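Local coordinates for nisin biosynthesis protein NisC (Lactococcus lactis subsp. lactis, PDB 2G0D), which catalyses the cyclisation step of nisin biosynthesis, in which cysteine thiols add to dehydrated residues of the precursor peptide to form its thioether (lanthionine-type) rings, at residues Gln249-Asp254 against Arg314-Asp319; Ile284-Leu289 against Ile331-Leu336; Tyr288-Leu293 against Leu400-Phe405; Lys303-Leu308 against Leu341-Phe346. All blocks are in the same frame, centred on the assembly; numbering follows the deposited sequence.

Interaction 1 (Gln249-Asp254 against Arg314-Asp319); sequences QFLWKD and RKLGID
The flat guanidinium of Arg314 has Leu251 over one face, with CD2 of Leu251 3.5 Å from Arg314 NH2 and displaced toward the rim of the group. At the guanidinium edge, in its plane, lie a water molecule and CB of Leu316. That water joins the loop to the end of the helix: it accepts from Arg314 NH2 at 2.8 Å and donates to Phe250 O, also at 2.8 Å. The ring of Phe250 carries the CG methylene of its neighbour Gln249 over the centre of one face and packs on helix 298-314 through Lys306, Ile307 and Ser310. At the last turn of that helix, Arg314 sends CG away from the backbone N (chi1 -174°) and bends at chi3 (47°), which turns the guanidinium back under Leu251. Asp275 holds its charge in a salt bridge and NH1 bonds to Ser310 OG, so the head group that Leu251 covers is also held by polar partners. A thin apolar margin follows, where Leu251 CD2 meets Leu316 CD2 at 4.2 Å. The chain leaves the helix at Lys315 with positive phi and enters a type II beta turn, Lys315 to Ile318. The arrangement is a water-bridged surface contact of the LanC alpha toroid, between the loop joining helix 226-242 to strand 255-256 and the C-terminal end of helix 298-314 with the turn that follows.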
loop_
_atom_site.group_PDB
_atom_site.type_symbol
_atom_site.label_atom_id
_atom_site.label_comp_id
_atom_site.label_asym_id
_atom_site.label_seq_id
_atom_site.Cartn_x
_atom_site.Cartn_y
_atom_site.Cartn_z
ATOM N N GLN A 249 19.474 14.006 7.950
ATOM C CA GLN A 249 19.567 13.469 6.593
ATOM C C GLN A 249 18.687 12.217 6.477
ATOM O O GLN A 249 18.590 11.423 7.420
ATOM C CB GLN A 249 21.019 13.156 6.238
ATOM C CG GLN A 249 21.217 12.689 4.811
ATOM C CD GLN A 249 22.681 12.620 4.407
ATOM O OE1 GLN A 249 23.572 12.471 5.246
ATOM N NE2 GLN A 249 22.930 12.713 3.102
ATOM N N PHE A 250 18.030 12.084 5.332
ATOM C CA PHE A 250 17.143 10.953 4.994
ATOM C C PHE A 250 15.814 10.969 5.753
ATOM O O PHE A 250 15.144 9.940 5.863
ATOM C CB PHE A 250 17.844 9.588 5.140
ATOM C CG PHE A 250 19.180 9.510 4.460
ATOM C CD1 PHE A 250 19.297 9.706 3.094
ATOM C CD2 PHE A 250 20.330 9.240 5.193
ATOM C CE1 PHE A 250 20.547 9.638 2.471
ATOM C CE2 PHE A 250 21.581 9.173 4.566
ATOM C CZ PHE A 250 21.675 9.368 3.205
ATOM N N LEU A 251 15.438 12.141 6.253
ATOM C CA LEU A 251 14.163 12.323 6.969
ATOM C C LEU A 251 13.286 13.385 6.295
ATOM O O LEU A 251 13.790 14.315 5.670
ATOM C CB LEU A 251 14.378 12.652 8.452
ATOM C CG LEU A 251 14.779 11.469 9.349
ATOM C CD1 LEU A 251 15.323 11.938 10.669
ATOM C CD2 LEU A 251 13.605 10.438 9.544
ATOM N N TRP A 252 11.974 13.193 6.401
ATOM C CA TRP A 252 10.995 14.090 5.833
ATOM C C TRP A 252 9.862 14.222 6.831
ATOM O O TRP A 252 9.458 13.227 7.471
ATOM C CB TRP A 252 10.428 13.506 4.526
ATOM C CG TRP A 252 11.331 13.620 3.323
ATOM C CD1 TRP A 252 11.301 14.608 2.381
ATOM C CD2 TRP A 252 12.355 12.697 2.900
ATOM N NE1 TRP A 252 12.255 14.375 1.411
ATOM C CE2 TRP A 252 12.912 13.212 1.697
ATOM C CE3 TRP A 252 12.845 11.483 3.402
ATOM C CZ2 TRP A 252 13.942 12.567 1.005
ATOM C CZ3 TRP A 252 13.879 10.837 2.718
ATOM C CH2 TRP A 252 14.428 11.394 1.533
ATOM N N LYS A 253 9.341 15.436 6.967
ATOM C CA LYS A 253 8.110 15.659 7.723
ATOM C C LYS A 253 6.939 15.003 6.993
ATOM O O LYS A 253 6.990 14.790 5.772
ATOM C CB LYS A 253 7.834 17.153 7.872
ATOM C CG LYS A 253 8.932 17.940 8.569
ATOM C CD LYS A 253 8.766 19.432 8.319
ATOM C CE LYS A 253 7.507 19.997 8.938
ATOM N NZ LYS A 253 7.226 21.343 8.360
ATOM N N ASP A 254 5.882 14.699 7.746
ATOM C CA ASP A 254 4.680 14.055 7.206
ATOM C C ASP A 254 3.950 14.978 6.241
ATOM O O ASP A 254 3.260 14.517 5.334
ATOM C CB ASP A 254 3.703 13.702 8.333
ATOM C CG ASP A 254 4.093 12.461 9.121
ATOM O OD1 ASP A 254 5.186 11.883 8.903
ATOM O OD2 ASP A 254 3.279 12.077 9.991
ATOM N N ARG A 314 17.773 3.197 12.394
ATOM C CA ARG A 314 17.124 4.149 13.328
ATOM C C ARG A 314 15.815 3.636 13.974
ATOM O O ARG A 314 15.651 3.704 15.186
ATOM C CB ARG A 314 16.871 5.481 12.591
ATOM C CG ARG A 314 16.330 6.646 13.435
ATOM C CD ARG A 314 16.102 7.892 12.586
ATOM N NE ARG A 314 15.385 7.551 11.350
ATOM C CZ ARG A 314 15.899 7.657 10.120
ATOM N NH1 ARG A 314 17.129 8.147 9.911
ATOM N NH2 ARG A 314 15.166 7.303 9.100
ATOM N N LYS A 315 14.898 3.127 13.147
ATOM C CA LYS A 315 13.598 2.602 13.587
ATOM C C LYS A 315 12.808 3.623 14.413
ATOM O O LYS A 315 12.222 3.296 15.430
ATOM C CB LYS A 315 13.723 1.268 14.353
ATOM C CG LYS A 315 14.660 0.246 13.743
ATOM C CD LYS A 315 14.473 -1.104 14.384
ATOM C CE LYS A 315 15.762 -1.686 14.848
ATOM N NZ LYS A 315 16.751 -1.894 13.777
ATOM N N LEU A 316 12.767 4.853 13.932
ATOM C CA LEU A 316 12.091 5.933 14.628
ATOM C C LEU A 316 10.600 5.650 14.805
ATOM O O LEU A 316 9.896 5.317 13.844
ATOM C CB LEU A 316 12.321 7.220 13.844
ATOM C CG LEU A 316 12.044 8.563 14.485
ATOM C CD1 LEU A 316 12.957 8.826 15.703
ATOM C CD2 LEU A 316 12.174 9.628 13.406
ATOM N N GLY A 317 10.141 5.739 16.051
ATOM C CA GLY A 317 8.750 5.473 16.435
ATOM C C GLY A 317 8.261 4.032 16.351
ATOM O O GLY A 317 7.042 3.775 16.445
ATOM N N ILE A 318 9.159 3.064 16.163
ATOM C CA ILE A 318 8.652 1.703 15.990
ATOM C C ILE A 318 8.312 1.154 17.379
ATOM O O ILE A 318 9.200 1.089 18.235
ATOM C CB ILE A 318 9.643 0.754 15.217
ATOM C CG1 ILE A 318 9.715 1.081 13.720
ATOM C CG2 ILE A 318 9.280 -0.741 15.432
ATOM C CD1 ILE A 318 8.501 0.654 12.875
ATOM N N ASP A 319 7.044 0.769 17.591
ATOM C CA ASP A 319 6.628 0.103 18.832
ATOM C C ASP A 319 5.800 -1.170 18.655
ATOM O O ASP A 319 5.208 -1.659 19.605
ATOM C CB ASP A 319 5.886 1.068 19.759
ATOM C CG ASP A 319 4.662 1.685 19.113
ATOM O OD1 ASP A 319 4.215 1.222 18.038
ATOM O OD2 ASP A 319 4.154 2.666 19.688
HETATM O O HOH W 1 15.269 7.127 6.277
#

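Interaction 2 (Ile284-Leu289 against Ile331-Leu336); sequences ISLLYL and IEICSL
This is an almost wholly apolar helix-helix contact in the alpha toroid, between helices 281-294 and 327-341, which run nearly parallel here at 14° with helix 298-314 between them in sequence. Their local axes stay 11.2 Å apart, so branched side chains span the gap and the backbones remain well separated; the closest CA pair, Leu286 and Ile333, is 7.9 Å apart. Leu286 and Leu336 each meet two partners. The CD2 methyl of Leu286 touches CG2 of Ile333 at 4.0 Å and CD2 of Leu336 at 3.8 Å, thus bridging residues one helical turn apart. Leu336 CD2 in turn reaches Leu289 CD2 at 4.0 Å, which extends the row of methyls along helix 281-294. In Ile333 the CG2 branch lies anti to the backbone N (chi1 -64° for CG1), and this methyl is the one offered to Leu286. Ser285 lies beside the same CG2, with OG at 4.1 Å, but its hydroxyl bonds back to Pro282 O within its own helix and adds only van der Waals contact. All five touching residues are buried. With dispersion and exclusion of water as the sources of attraction, the contact implies little directional restraint between the helices beyond the fit of four methyl groups.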
loop_
_atom_site.group_PDB
_atom_site.type_symbol
_atom_site.label_atom_id
_atom_site.label_comp_id
_atom_site.label_asym_id
_atom_site.label_seq_id
_atom_site.Cartn_x
_atom_site.Cartn_y
_atom_site.Cartn_z
ATOM N N ILE A 284 8.935 6.229 1.699
ATOM C CA ILE A 284 9.549 7.199 0.784
ATOM C C ILE A 284 10.673 6.545 -0.041
ATOM O O ILE A 284 10.842 6.881 -1.210
ATOM C CB ILE A 284 10.024 8.471 1.555
ATOM C CG1 ILE A 284 8.812 9.297 2.022
ATOM C CG2 ILE A 284 11.015 9.313 0.724
ATOM C CD1 ILE A 284 9.103 10.197 3.210
ATOM N N SER A 285 11.412 5.592 0.538
ATOM C CA SER A 285 12.495 4.918 -0.208
ATOM C C SER A 285 11.970 4.186 -1.440
ATOM O O SER A 285 12.699 4.015 -2.408
ATOM C CB SER A 285 13.286 3.944 0.673
ATOM O OG SER A 285 12.559 2.749 0.992
ATOM N N LEU A 286 10.713 3.739 -1.393
ATOM C CA LEU A 286 10.073 3.087 -2.555
ATOM C C LEU A 286 9.933 4.055 -3.745
ATOM O O LEU A 286 10.197 3.694 -4.890
ATOM C CB LEU A 286 8.708 2.471 -2.162
ATOM C CG LEU A 286 8.756 1.278 -1.179
ATOM C CD1 LEU A 286 7.347 0.847 -0.689
ATOM C CD2 LEU A 286 9.455 0.138 -1.833
ATOM N N LEU A 287 9.535 5.290 -3.473
ATOM C CA LEU A 287 9.507 6.321 -4.521
ATOM C C LEU A 287 10.859 6.424 -5.247
ATOM O O LEU A 287 10.900 6.458 -6.465
ATOM C CB LEU A 287 9.123 7.698 -3.936
ATOM C CG LEU A 287 9.232 8.882 -4.917
ATOM C CD1 LEU A 287 8.194 8.783 -6.064
ATOM C CD2 LEU A 287 9.078 10.208 -4.181
ATOM N N TYR A 288 11.955 6.457 -4.499
ATOM C CA TYR A 288 13.255 6.694 -5.098
ATOM C C TYR A 288 13.694 5.437 -5.869
ATOM O O TYR A 288 14.316 5.517 -6.938
ATOM C CB TYR A 288 14.274 7.060 -4.016
ATOM C CG TYR A 288 14.247 8.523 -3.568
ATOM C CD1 TYR A 288 15.160 9.445 -4.104
ATOM C CD2 TYR A 288 13.322 8.987 -2.618
ATOM C CE1 TYR A 288 15.158 10.796 -3.720
ATOM C CE2 TYR A 288 13.320 10.346 -2.214
ATOM C CZ TYR A 288 14.255 11.235 -2.769
ATOM O OH TYR A 288 14.287 12.569 -2.401
ATOM N N LEU A 289 13.342 4.284 -5.319
ATOM C CA LEU A 289 13.690 3.016 -5.900
ATOM C C LEU A 289 12.980 2.918 -7.253
ATOM O O LEU A 289 13.629 2.765 -8.293
ATOM C CB LEU A 289 13.243 1.879 -4.947
ATOM C CG LEU A 289 13.431 0.469 -5.495
ATOM C CD1 LEU A 289 14.939 0.283 -5.817
ATOM C CD2 LEU A 289 12.925 -0.598 -4.550
ATOM N N ILE A 331 10.597 -4.492 7.312
ATOM C CA ILE A 331 11.201 -5.732 6.877
ATOM C C ILE A 331 10.765 -6.140 5.453
ATOM O O ILE A 331 11.591 -6.511 4.617
ATOM C CB ILE A 331 10.963 -6.852 7.961
ATOM C CG1 ILE A 331 11.805 -6.554 9.213
ATOM C CG2 ILE A 331 11.297 -8.256 7.446
ATOM C CD1 ILE A 331 13.366 -6.627 9.027
ATOM N N GLU A 332 9.477 -6.053 5.167
ATOM C CA GLU A 332 8.986 -6.440 3.862
ATOM C C GLU A 332 9.473 -5.541 2.723
ATOM O O GLU A 332 9.639 -6.001 1.569
ATOM C CB GLU A 332 7.452 -6.537 3.845
ATOM C CG GLU A 332 6.970 -7.268 2.585
ATOM C CD GLU A 332 7.264 -8.771 2.606
ATOM O OE1 GLU A 332 7.495 -9.303 3.714
ATOM O OE2 GLU A 332 7.239 -9.435 1.530
ATOM N N ILE A 333 9.629 -4.256 3.041
ATOM C CA ILE A 333 10.272 -3.326 2.124
ATOM C C ILE A 333 11.738 -3.708 1.842
ATOM O O ILE A 333 12.158 -3.691 0.680
ATOM C CB ILE A 333 10.179 -1.883 2.645
ATOM C CG1 ILE A 333 8.713 -1.438 2.706
ATOM C CG2 ILE A 333 10.974 -0.950 1.728
ATOM C CD1 ILE A 333 8.449 -0.295 3.698
ATOM N N CYS A 334 12.507 -4.052 2.889
ATOM C CA CYS A 334 13.878 -4.544 2.698
ATOM C C CYS A 334 13.904 -5.789 1.819
ATOM O O CYS A 334 14.809 -5.973 1.009
ATOM C CB CYS A 334 14.534 -4.902 4.030
ATOM S SG CYS A 334 14.761 -3.516 5.162
ATOM N N SER A 335 12.928 -6.661 2.005
ATOM C CA SER A 335 12.901 -7.896 1.264
ATOM C C SER A 335 12.631 -7.591 -0.231
ATOM O O SER A 335 13.179 -8.257 -1.133
ATOM C CB SER A 335 11.843 -8.815 1.862
ATOM O OG SER A 335 11.827 -10.042 1.185
ATOM N N LEU A 336 11.796 -6.585 -0.475
ATOM C CA LEU A 336 11.569 -6.118 -1.834
ATOM C C LEU A 336 12.818 -5.490 -2.473
ATOM O O LEU A 336 13.159 -5.842 -3.603
ATOM C CB LEU A 336 10.348 -5.184 -1.956
ATOM C CG LEU A 336 10.379 -4.711 -3.407
ATOM C CD1 LEU A 336 9.535 -5.577 -4.351
ATOM C CD2 LEU A 336 10.085 -3.247 -3.551
#

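Interaction 3 (Tyr288-Leu293 against Leu400-Phe405); sequences YLYGGL and LLFDDF
Tyr290, Phe402 and Phe405 form a buried aromatic cluster, both phenylalanines on the same side of the Tyr290 ring plane, Phe405 toward its CB end and Phe402 toward its hydroxyl. The Tyr290 and Phe405 rings make an offset stack, centroids 4.6 Å apart and planes at 17°, with Tyr290 CD1 over the rim of the Phe405 face. Phe405 has CG anti to the backbone N (chi1 -157°), which carries its ring to Tyr290 and Leu293. Phe402 puts its CD2 over a face of the tyrosine, 3.4 Å from Tyr290 CE2, the two planes oblique. Leu293 adds its CB against Phe405 CE2 at 3.6 Å. At the polar edge, Tyr290 OH donates to Leu400 O at 2.5 Å, the carbonyl oxygen lying near the plane of the phenol ring, and accepts from Phe402 N at 3.0 Å with an N-H...O angle of 149°. One buried hydroxyl thus grips two backbone groups flanking Leu401 and restrains both ring and loop. A type I turn from Phe402 to Phe405 brings the second phenylalanine round. The contact anchors the C-terminal loop on helix 281-294, between helix 208-221, whose Tyr217 stacks on Phe402, and helix 327-341, whose Leu336 packs on Tyr290.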
loop_
_atom_site.group_PDB
_atom_site.type_symbol
_atom_site.label_atom_id
_atom_site.label_comp_id
_atom_site.label_asym_id
_atom_site.label_seq_id
_atom_site.Cartn_x
_atom_site.Cartn_y
_atom_site.Cartn_z
ATOM N N TYR A 288 11.955 6.457 -4.499
ATOM C CA TYR A 288 13.255 6.694 -5.098
ATOM C C TYR A 288 13.694 5.437 -5.869
ATOM O O TYR A 288 14.316 5.517 -6.938
ATOM C CB TYR A 288 14.274 7.060 -4.016
ATOM C CG TYR A 288 14.247 8.523 -3.568
ATOM C CD1 TYR A 288 15.160 9.445 -4.104
ATOM C CD2 TYR A 288 13.322 8.987 -2.618
ATOM C CE1 TYR A 288 15.158 10.796 -3.720
ATOM C CE2 TYR A 288 13.320 10.346 -2.214
ATOM C CZ TYR A 288 14.255 11.235 -2.769
ATOM O OH TYR A 288 14.287 12.569 -2.401
ATOM N N LEU A 289 13.342 4.284 -5.319
ATOM C CA LEU A 289 13.690 3.016 -5.900
ATOM C C LEU A 289 12.980 2.918 -7.253
ATOM O O LEU A 289 13.629 2.765 -8.293
ATOM C CB LEU A 289 13.243 1.879 -4.947
ATOM C CG LEU A 289 13.431 0.469 -5.495
ATOM C CD1 LEU A 289 14.939 0.283 -5.817
ATOM C CD2 LEU A 289 12.925 -0.598 -4.550
ATOM N N TYR A 290 11.643 3.015 -7.215
ATOM C CA TYR A 290 10.806 2.895 -8.390
ATOM C C TYR A 290 11.055 4.004 -9.411
ATOM O O TYR A 290 11.136 3.731 -10.610
ATOM C CB TYR A 290 9.332 2.842 -7.999
ATOM C CG TYR A 290 8.925 1.617 -7.159
ATOM C CD1 TYR A 290 9.573 0.375 -7.305
ATOM C CD2 TYR A 290 7.872 1.702 -6.265
ATOM C CE1 TYR A 290 9.180 -0.745 -6.550
ATOM C CE2 TYR A 290 7.477 0.600 -5.502
ATOM C CZ TYR A 290 8.125 -0.612 -5.653
ATOM O OH TYR A 290 7.727 -1.676 -4.876
ATOM N N GLY A 291 11.158 5.248 -8.941
ATOM C CA GLY A 291 11.542 6.391 -9.811
ATOM C C GLY A 291 12.881 6.159 -10.487
ATOM O O GLY A 291 13.014 6.324 -11.715
ATOM N N GLY A 292 13.866 5.739 -9.696
ATOM C CA GLY A 292 15.207 5.443 -10.191
ATOM C C GLY A 292 15.256 4.346 -11.236
ATOM O O GLY A 292 15.985 4.463 -12.237
ATOM N N LEU A 293 14.510 3.268 -11.004
ATOM C CA LEU A 293 14.430 2.184 -11.986
ATOM C C LEU A 293 13.611 2.619 -13.205
ATOM O O LEU A 293 14.025 2.343 -14.330
ATOM C CB LEU A 293 13.896 0.875 -11.391
ATOM C CG LEU A 293 14.712 0.271 -10.225
ATOM C CD1 LEU A 293 13.899 -0.839 -9.496
ATOM C CD2 LEU A 293 16.093 -0.233 -10.652
ATOM N N LEU A 400 2.310 -1.672 -2.461
ATOM C CA LEU A 400 3.130 -1.136 -3.571
ATOM C C LEU A 400 4.513 -1.746 -3.576
ATOM O O LEU A 400 5.526 -1.064 -3.836
ATOM C CB LEU A 400 3.246 0.410 -3.548
ATOM C CG LEU A 400 1.991 1.287 -3.400
ATOM C CD1 LEU A 400 2.373 2.783 -3.521
ATOM C CD2 LEU A 400 0.842 0.911 -4.370
ATOM N N LEU A 401 4.560 -3.042 -3.321
ATOM C CA LEU A 401 5.804 -3.796 -3.420
ATOM C C LEU A 401 5.656 -4.607 -4.678
ATOM O O LEU A 401 4.869 -5.557 -4.727
ATOM C CB LEU A 401 6.008 -4.677 -2.188
ATOM C CG LEU A 401 6.016 -3.896 -0.879
ATOM C CD1 LEU A 401 6.149 -4.834 0.373
ATOM C CD2 LEU A 401 7.091 -2.755 -0.860
ATOM N N PHE A 402 6.382 -4.187 -5.716
ATOM C CA PHE A 402 6.143 -4.644 -7.081
ATOM C C PHE A 402 7.262 -5.605 -7.513
ATOM O O PHE A 402 8.305 -5.169 -8.029
ATOM C CB PHE A 402 6.101 -3.415 -8.004
ATOM C CG PHE A 402 5.005 -2.412 -7.667
ATOM C CD1 PHE A 402 3.663 -2.826 -7.527
ATOM C CD2 PHE A 402 5.302 -1.044 -7.572
ATOM C CE1 PHE A 402 2.631 -1.903 -7.241
ATOM C CE2 PHE A 402 4.295 -0.106 -7.282
ATOM C CZ PHE A 402 2.936 -0.534 -7.154
ATOM N N ASP A 403 7.028 -6.909 -7.279
ATOM C CA ASP A 403 7.972 -7.984 -7.575
ATOM C C ASP A 403 8.246 -8.092 -9.057
ATOM O O ASP A 403 9.308 -8.593 -9.445
ATOM C CB ASP A 403 7.463 -9.355 -7.101
ATOM C CG ASP A 403 7.517 -9.528 -5.583
ATOM O OD1 ASP A 403 7.954 -8.589 -4.847
ATOM O OD2 ASP A 403 7.077 -10.614 -5.127
ATOM N N ASP A 404 7.306 -7.604 -9.870
ATOM C CA ASP A 404 7.410 -7.620 -11.347
ATOM C C ASP A 404 7.964 -6.340 -11.963
ATOM O O ASP A 404 7.952 -6.191 -13.194
ATOM C CB ASP A 404 6.033 -7.903 -11.965
ATOM C CG ASP A 404 5.004 -6.795 -11.654
ATOM O OD1 ASP A 404 5.131 -6.089 -10.618
ATOM O OD2 ASP A 404 4.040 -6.642 -12.437
ATOM N N PHE A 405 8.466 -5.436 -11.124
ATOM C CA PHE A 405 8.879 -4.124 -11.562
ATOM C C PHE A 405 9.905 -4.187 -12.712
ATOM O O PHE A 405 9.974 -3.275 -13.536
ATOM C CB PHE A 405 9.457 -3.290 -10.388
ATOM C CG PHE A 405 9.385 -1.799 -10.622
ATOM C CD1 PHE A 405 8.249 -1.074 -10.250
ATOM C CD2 PHE A 405 10.436 -1.118 -11.246
ATOM C CE1 PHE A 405 8.148 0.323 -10.504
ATOM C CE2 PHE A 405 10.345 0.261 -11.494
ATOM C CZ PHE A 405 9.183 0.976 -11.135
#

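Interaction 4 (Lys303-Leu308 against Leu341-Phe346); sequences KAEKIL and LNTKKF
An ST turn in the loop linking helices 327-341 and 347-355 supplies the polar half of this contact, its Thr343 OG1 donating to Glu305 OE1 at 2.8 Å on the syn side of the carboxylate and 17° out of its plane. The same OG1 closes the turn by accepting from Lys345 N at 3.2 Å, with an N-H...O angle of 162°. The hydroxyl thus accepts from the loop backbone and donates to the glutamate, which fixes its rotation. Lys345 comes across Glu305 at about a right angle; its chain bends at chi4 (51°), which brings NZ to 3.2 Å from Glu305 OE1 in a salt bridge whose hydrogen bond is weak. Two donors thus meet on one carboxylate oxygen, which probably stabilises the ionised form of this buried glutamate. The aliphatic part of Glu305 is used as well, CG touching Leu341 CD1 at 4.0 Å. One turn on, Leu308 makes a CH-pi contact, CD2 standing over the face of the Phe346 ring 3.9 Å from its centroid, while Lys345 CB covers the opposite face and Glu305 O lies at the ring edge. Phe346 occupies the N-cap position of helix 347-355, so its ring fastens the start of that helix to helix 298-314. Cys334 of helix 327-341 packs on both Leu308 and Phe346, and Ala304 and Ile307 lean on Tyr288 of helix 281-294.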
loop_
_atom_site.group_PDB
_atom_site.type_symbol
_atom_site.label_atom_id
_atom_site.label_comp_id
_atom_site.label_asym_id
_atom_site.label_seq_id
_atom_site.Cartn_x
_atom_site.Cartn_y
_atom_site.Cartn_z
ATOM N N LYS A 303 20.265 6.299 -3.761
ATOM C CA LYS A 303 19.700 7.046 -2.630
ATOM C C LYS A 303 18.631 6.217 -1.935
ATOM O O LYS A 303 18.607 6.162 -0.707
ATOM C CB LYS A 303 19.078 8.362 -3.059
ATOM C CG LYS A 303 18.768 9.256 -1.858
ATOM C CD LYS A 303 18.625 10.717 -2.229
ATOM C CE LYS A 303 18.277 11.531 -0.998
ATOM N NZ LYS A 303 18.464 12.969 -1.187
ATOM N N ALA A 304 17.765 5.563 -2.717
ATOM C CA ALA A 304 16.719 4.713 -2.133
ATOM C C ALA A 304 17.310 3.790 -1.061
ATOM O O ALA A 304 16.764 3.673 0.022
ATOM C CB ALA A 304 15.983 3.905 -3.219
ATOM N N GLU A 305 18.444 3.158 -1.360
ATOM C CA GLU A 305 19.053 2.231 -0.414
ATOM C C GLU A 305 19.552 2.917 0.840
ATOM O O GLU A 305 19.408 2.392 1.943
ATOM C CB GLU A 305 20.219 1.509 -1.062
ATOM C CG GLU A 305 19.788 0.500 -2.052
ATOM C CD GLU A 305 20.858 -0.536 -2.248
ATOM O OE1 GLU A 305 20.997 -1.429 -1.363
ATOM O OE2 GLU A 305 21.555 -0.430 -3.275
ATOM N N LYS A 306 20.155 4.084 0.654
ATOM C CA LYS A 306 20.696 4.861 1.762
ATOM C C LYS A 306 19.557 5.293 2.690
ATOM O O LYS A 306 19.684 5.182 3.901
ATOM C CB LYS A 306 21.493 6.078 1.241
ATOM C CG LYS A 306 22.814 5.722 0.536
ATOM C CD LYS A 306 23.667 6.976 0.336
ATOM C CE LYS A 306 24.860 6.773 -0.583
ATOM N NZ LYS A 306 25.496 5.422 -0.519
ATOM N N ILE A 307 18.452 5.758 2.106
ATOM C CA ILE A 307 17.256 6.164 2.849
ATOM C C ILE A 307 16.696 5.003 3.691
ATOM O O ILE A 307 16.361 5.185 4.858
ATOM C CB ILE A 307 16.116 6.646 1.913
ATOM C CG1 ILE A 307 16.508 7.929 1.162
ATOM C CG2 ILE A 307 14.811 6.915 2.719
ATOM C CD1 ILE A 307 15.477 8.290 0.051
ATOM N N LEU A 308 16.586 3.815 3.095
ATOM C CA LEU A 308 15.986 2.697 3.808
ATOM C C LEU A 308 16.949 2.238 4.902
ATOM O O LEU A 308 16.537 1.889 6.004
ATOM C CB LEU A 308 15.657 1.532 2.857
ATOM C CG LEU A 308 15.046 0.276 3.525
ATOM C CD1 LEU A 308 13.787 0.630 4.339
ATOM C CD2 LEU A 308 14.759 -0.819 2.497
ATOM N N LEU A 341 17.202 -5.646 -6.401
ATOM C CA LEU A 341 18.574 -5.134 -6.514
ATOM C C LEU A 341 19.648 -6.176 -6.192
ATOM O O LEU A 341 20.831 -5.986 -6.503
ATOM C CB LEU A 341 18.739 -3.899 -5.612
ATOM C CG LEU A 341 17.766 -2.724 -5.865
ATOM C CD1 LEU A 341 18.169 -1.482 -5.063
ATOM C CD2 LEU A 341 17.716 -2.362 -7.327
ATOM N N ASN A 342 19.242 -7.280 -5.572
ATOM C CA ASN A 342 20.195 -8.263 -5.081
ATOM C C ASN A 342 21.179 -7.630 -4.115
ATOM O O ASN A 342 22.338 -8.023 -4.041
ATOM C CB ASN A 342 20.923 -8.958 -6.235
ATOM C CG ASN A 342 19.965 -9.649 -7.180
ATOM O OD1 ASN A 342 19.944 -9.366 -8.393
ATOM N ND2 ASN A 342 19.145 -10.548 -6.633
ATOM N N THR A 343 20.699 -6.639 -3.372
ATOM C CA THR A 343 21.515 -5.999 -2.352
ATOM C C THR A 343 21.567 -6.863 -1.099
ATOM O O THR A 343 20.596 -7.529 -0.774
ATOM C CB THR A 343 21.000 -4.587 -2.008
ATOM O OG1 THR A 343 21.803 -4.045 -0.964
ATOM C CG2 THR A 343 19.526 -4.615 -1.533
ATOM N N LYS A 344 22.700 -6.830 -0.400
ATOM C CA LYS A 344 22.899 -7.579 0.840
ATOM C C LYS A 344 22.812 -6.659 2.057
ATOM O O LYS A 344 22.905 -7.117 3.198
ATOM C CB LYS A 344 24.260 -8.304 0.822
ATOM C CG LYS A 344 24.294 -9.538 -0.092
ATOM C CD LYS A 344 25.679 -10.209 -0.106
ATOM C CE LYS A 344 25.873 -11.169 1.092
ATOM N NZ LYS A 344 27.178 -11.936 1.054
ATOM N N LYS A 345 22.600 -5.369 1.804
ATOM C CA LYS A 345 22.505 -4.331 2.857
ATOM C C LYS A 345 21.535 -4.586 4.015
ATOM O O LYS A 345 21.737 -4.075 5.115
ATOM C CB LYS A 345 22.143 -2.985 2.223
ATOM C CG LYS A 345 23.302 -2.330 1.508
ATOM C CD LYS A 345 22.918 -0.967 0.944
ATOM C CE LYS A 345 23.967 -0.514 -0.067
ATOM N NZ LYS A 345 24.213 -1.620 -1.068
ATOM N N PHE A 346 20.475 -5.347 3.775
ATOM C CA PHE A 346 19.413 -5.480 4.771
ATOM C C PHE A 346 19.352 -6.898 5.320
ATOM O O PHE A 346 18.367 -7.302 5.982
ATOM C CB PHE A 346 18.074 -5.031 4.157
ATOM C CG PHE A 346 18.172 -3.704 3.444
ATOM C CD1 PHE A 346 18.379 -2.522 4.170
ATOM C CD2 PHE A 346 18.132 -3.638 2.061
ATOM C CE1 PHE A 346 18.505 -1.292 3.536
ATOM C CE2 PHE A 346 18.255 -2.392 1.404
ATOM C CZ PHE A 346 18.452 -1.227 2.144
#

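The four contacts tie neighbouring helices and loops of one part of the toroid together. Interactions 2 and 3 share Tyr288 and Leu289 on helix 281-294, and their centres are 8 Å apart; Leu286 CD1 meets Leu401 CD2 at 3.6 Å between them. Interaction 4 lies as near to interaction 2, about 8 Å between centres, with Ala304 CB 3.4 Å from Leu289 N. Interaction 1 is more peripheral but joins the others through Trp252, whose CH2 is 3.6 Å from Ile307 CD1. The zinc site of Cys278, Cys324 and His325 lies nearby: the side chain of Ile333 comes within about 11 Å of the metal, those of Leu316 and Leu400 within about 13 Å.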